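Thiosulfate sulfurtransferase YnjE (Escherichia coli, PDB 2WLR) transfers a sulfur atom from thiosulfate to cyanide, giving thiocyanate and sulfite, as a monomeric periplasmic enzyme built of rhodanese domains. Local coordinates at residues 331-336 with 344-349. Sequence-based numbering, arbitrary orientation.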
loop_
_atom_site.group_PDB
_atom_site.type_symbol
_atom_site.label_atom_id
_atom_site.label_comp_id
_atom_site.label_asym_id
_atom_site.label_seq_id
_atom_site.Cartn_x
_atom_site.Cartn_y
_atom_site.Cartn_z
ATOM N N GLU A 331 -4.110 -3.503 -9.384
ATOM C CA GLU A 331 -2.824 -3.667 -10.054
ATOM C C GLU A 331 -1.960 -2.417 -10.198
ATOM O O GLU A 331 -0.720 -2.524 -10.178
ATOM C CB GLU A 331 -2.991 -4.273 -11.467
ATOM C CG GLU A 331 -3.580 -5.657 -11.524
ATOM C CD GLU A 331 -5.076 -5.632 -11.758
ATOM O OE1 GLU A 331 -5.750 -4.650 -11.341
ATOM O OE2 GLU A 331 -5.594 -6.617 -12.347
ATOM N N ASP A 332 -2.577 -1.244 -10.312
ATOM C CA ASP A 332 -1.821 -0.009 -10.504
ATOM C C ASP A 332 -1.008 0.360 -9.300
ATOM O O ASP A 332 -0.187 1.239 -9.379
ATOM C CB ASP A 332 -2.733 1.173 -10.876
ATOM C CG ASP A 332 -3.512 0.955 -12.162
ATOM O OD1 ASP A 332 -2.988 0.239 -13.029
ATOM O OD2 ASP A 332 -4.637 1.515 -12.323
ATOM N N PHE A 333 -1.286 -0.272 -8.168
ATOM C CA PHE A 333 -0.561 0.027 -6.949
ATOM C C PHE A 333 0.415 -1.060 -6.531
ATOM O O PHE A 333 1.069 -0.895 -5.483
ATOM C CB PHE A 333 -1.577 0.292 -5.862
ATOM C CG PHE A 333 -2.268 1.601 -6.040
ATOM C CD1 PHE A 333 -1.691 2.769 -5.553
ATOM C CD2 PHE A 333 -3.477 1.667 -6.701
ATOM C CE1 PHE A 333 -2.326 3.996 -5.757
ATOM C CE2 PHE A 333 -4.107 2.913 -6.883
ATOM C CZ PHE A 333 -3.516 4.047 -6.399
ATOM N N HIS A 334 0.525 -2.143 -7.320
ATOM C CA HIS A 334 1.251 -3.341 -6.867
ATOM C C HIS A 334 2.407 -3.666 -7.783
ATOM O O HIS A 334 2.328 -3.464 -8.991
ATOM C CB HIS A 334 0.361 -4.567 -6.859
ATOM C CG HIS A 334 -0.807 -4.494 -5.929
ATOM N ND1 HIS A 334 -1.903 -5.307 -6.072
ATOM C CD2 HIS A 334 -1.043 -3.716 -4.853
ATOM C CE1 HIS A 334 -2.789 -5.009 -5.134
ATOM N NE2 HIS A 334 -2.283 -4.061 -4.365
ATOM N N ASN A 335 3.510 -4.106 -7.175
ATOM C CA ASN A 335 4.614 -4.772 -7.848
ATOM C C ASN A 335 4.201 -6.169 -8.298
ATOM O O ASN A 335 3.130 -6.658 -7.923
ATOM C CB ASN A 335 5.824 -4.860 -6.893
ATOM C CG ASN A 335 6.416 -3.516 -6.545
ATOM O OD1 ASN A 335 6.723 -3.247 -5.380
ATOM N ND2 ASN A 335 6.551 -2.668 -7.514
ATOM N N PRO A 336 5.086 -6.865 -9.033
ATOM C CA PRO A 336 4.715 -8.193 -9.502
ATOM C C PRO A 336 4.509 -9.213 -8.396
ATOM O O PRO A 336 3.895 -10.238 -8.642
ATOM C CB PRO A 336 5.898 -8.578 -10.375
ATOM C CG PRO A 336 6.349 -7.281 -10.957
ATOM C CD PRO A 336 6.247 -6.343 -9.775
ATOM N N ASP A 344 7.694 6.910 -5.416
ATOM C CA ASP A 344 7.928 7.857 -6.506
ATOM C C ASP A 344 6.927 7.589 -7.624
ATOM O O ASP A 344 6.427 8.502 -8.257
ATOM C CB ASP A 344 9.366 7.714 -7.044
ATOM C CG ASP A 344 10.406 8.407 -6.183
ATOM O OD1 ASP A 344 10.069 9.157 -5.244
ATOM O OD2 ASP A 344 11.604 8.195 -6.471
ATOM N N ASP A 345 6.672 6.321 -7.916
ATOM C CA ASP A 345 5.784 5.975 -9.004
ATOM C C ASP A 345 4.324 6.326 -8.674
ATOM O O ASP A 345 3.619 6.877 -9.497
ATOM C CB ASP A 345 5.936 4.506 -9.349
ATOM C CG ASP A 345 7.345 4.160 -9.829
ATOM O OD1 ASP A 345 8.141 5.091 -10.114
ATOM O OD2 ASP A 345 7.648 2.948 -9.899
ATOM N N ILE A 346 3.882 6.036 -7.459
ATOM C CA ILE A 346 2.549 6.427 -7.024
ATOM C C ILE A 346 2.414 7.949 -7.063
ATOM O O ILE A 346 1.401 8.475 -7.559
ATOM C CB ILE A 346 2.221 5.839 -5.619
ATOM C CG1 ILE A 346 2.180 4.316 -5.720
ATOM C CG2 ILE A 346 0.906 6.358 -5.103
ATOM C CD1 ILE A 346 2.093 3.517 -4.409
ATOM N N THR A 347 3.413 8.647 -6.533
ATOM C CA THR A 347 3.417 10.091 -6.581
ATOM C C THR A 347 3.252 10.620 -8.003
ATOM O O THR A 347 2.463 11.519 -8.230
ATOM C CB THR A 347 4.658 10.670 -5.917
ATOM O OG1 THR A 347 4.735 10.162 -4.577
ATOM C CG2 THR A 347 4.618 12.193 -5.910
ATOM N N ALA A 348 3.950 10.024 -8.951
ATOM C CA ALA A 348 3.876 10.498 -10.350
ATOM C C ALA A 348 2.516 10.245 -10.963
ATOM O O ALA A 348 1.979 11.088 -11.712
ATOM C CB ALA A 348 4.938 9.825 -11.161
HETATM N N MSE A 349 1.923 9.108 -10.680
HETATM C CA MSE A 349 0.646 8.838 -11.293
HETATM C C MSE A 349 -0.431 9.755 -10.719
HETATM O O MSE A 349 -1.315 10.202 -11.459
HETATM C CB MSE A 349 0.277 7.356 -11.326
HETATM C CG MSE A 349 -0.230 6.749 -10.137
HETATM SE SE MSE A 349 -0.381 4.787 -10.548
HETATM C CE MSE A 349 -0.802 4.321 -8.732
#
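With CG set between its backbone N and carbonyl carbon (chi1 79°) and the chain extended beyond it, M349, a selenomethionine, reaches off helix 343-351 until its terminal methyl lies over one face of the F333 ring. F333 turns its CG away from its own carbonyl carbon (chi1 -72°), which brings the ring within reach of the helix. The methyl CE of M349 stands 3.6 Å from the ring centroid, 21° off the normal, offset toward the rim where CE1 of F333 is its nearest carbon at 3.4 Å. This is a CH-pi contact in which the methyl does the touching; the selenium sits higher above the same face, 5.4 Å from the centroid, in the Met-aromatic manner. Methionine suits this place because its long unbranched chain can span from helix to loop and end in a slim methyl, which the neighbouring chalcogen would probably make slightly positive.

I346, one helical turn earlier, comes to the edge of the ring: its CD1 lies 4.0 Å from CD1 of F333, and the two side chains run at about a right angle. Phenylalanine offers a broad apolar face to one partner and an edge to the other, and the branched apolar isoleucine fits that edge in a buried setting. T374 and Y377 of helix 369-380 also touch the ring, which lies near R370, a probable substrate-binding residue. Were F333 reduced to an alanine, the M349 methyl would probably lose its aromatic face and a gap would open beside I346.

The same methyl also meets a polar atom, CE of M349 lying 3.2 Å from the backbone O of D332. R341 ties this loop by hydrogen bonds to D332 and F333, whereas the direct contact between 331-336 and 344-349 has none and rests on dispersion and methyl-to-pi attraction.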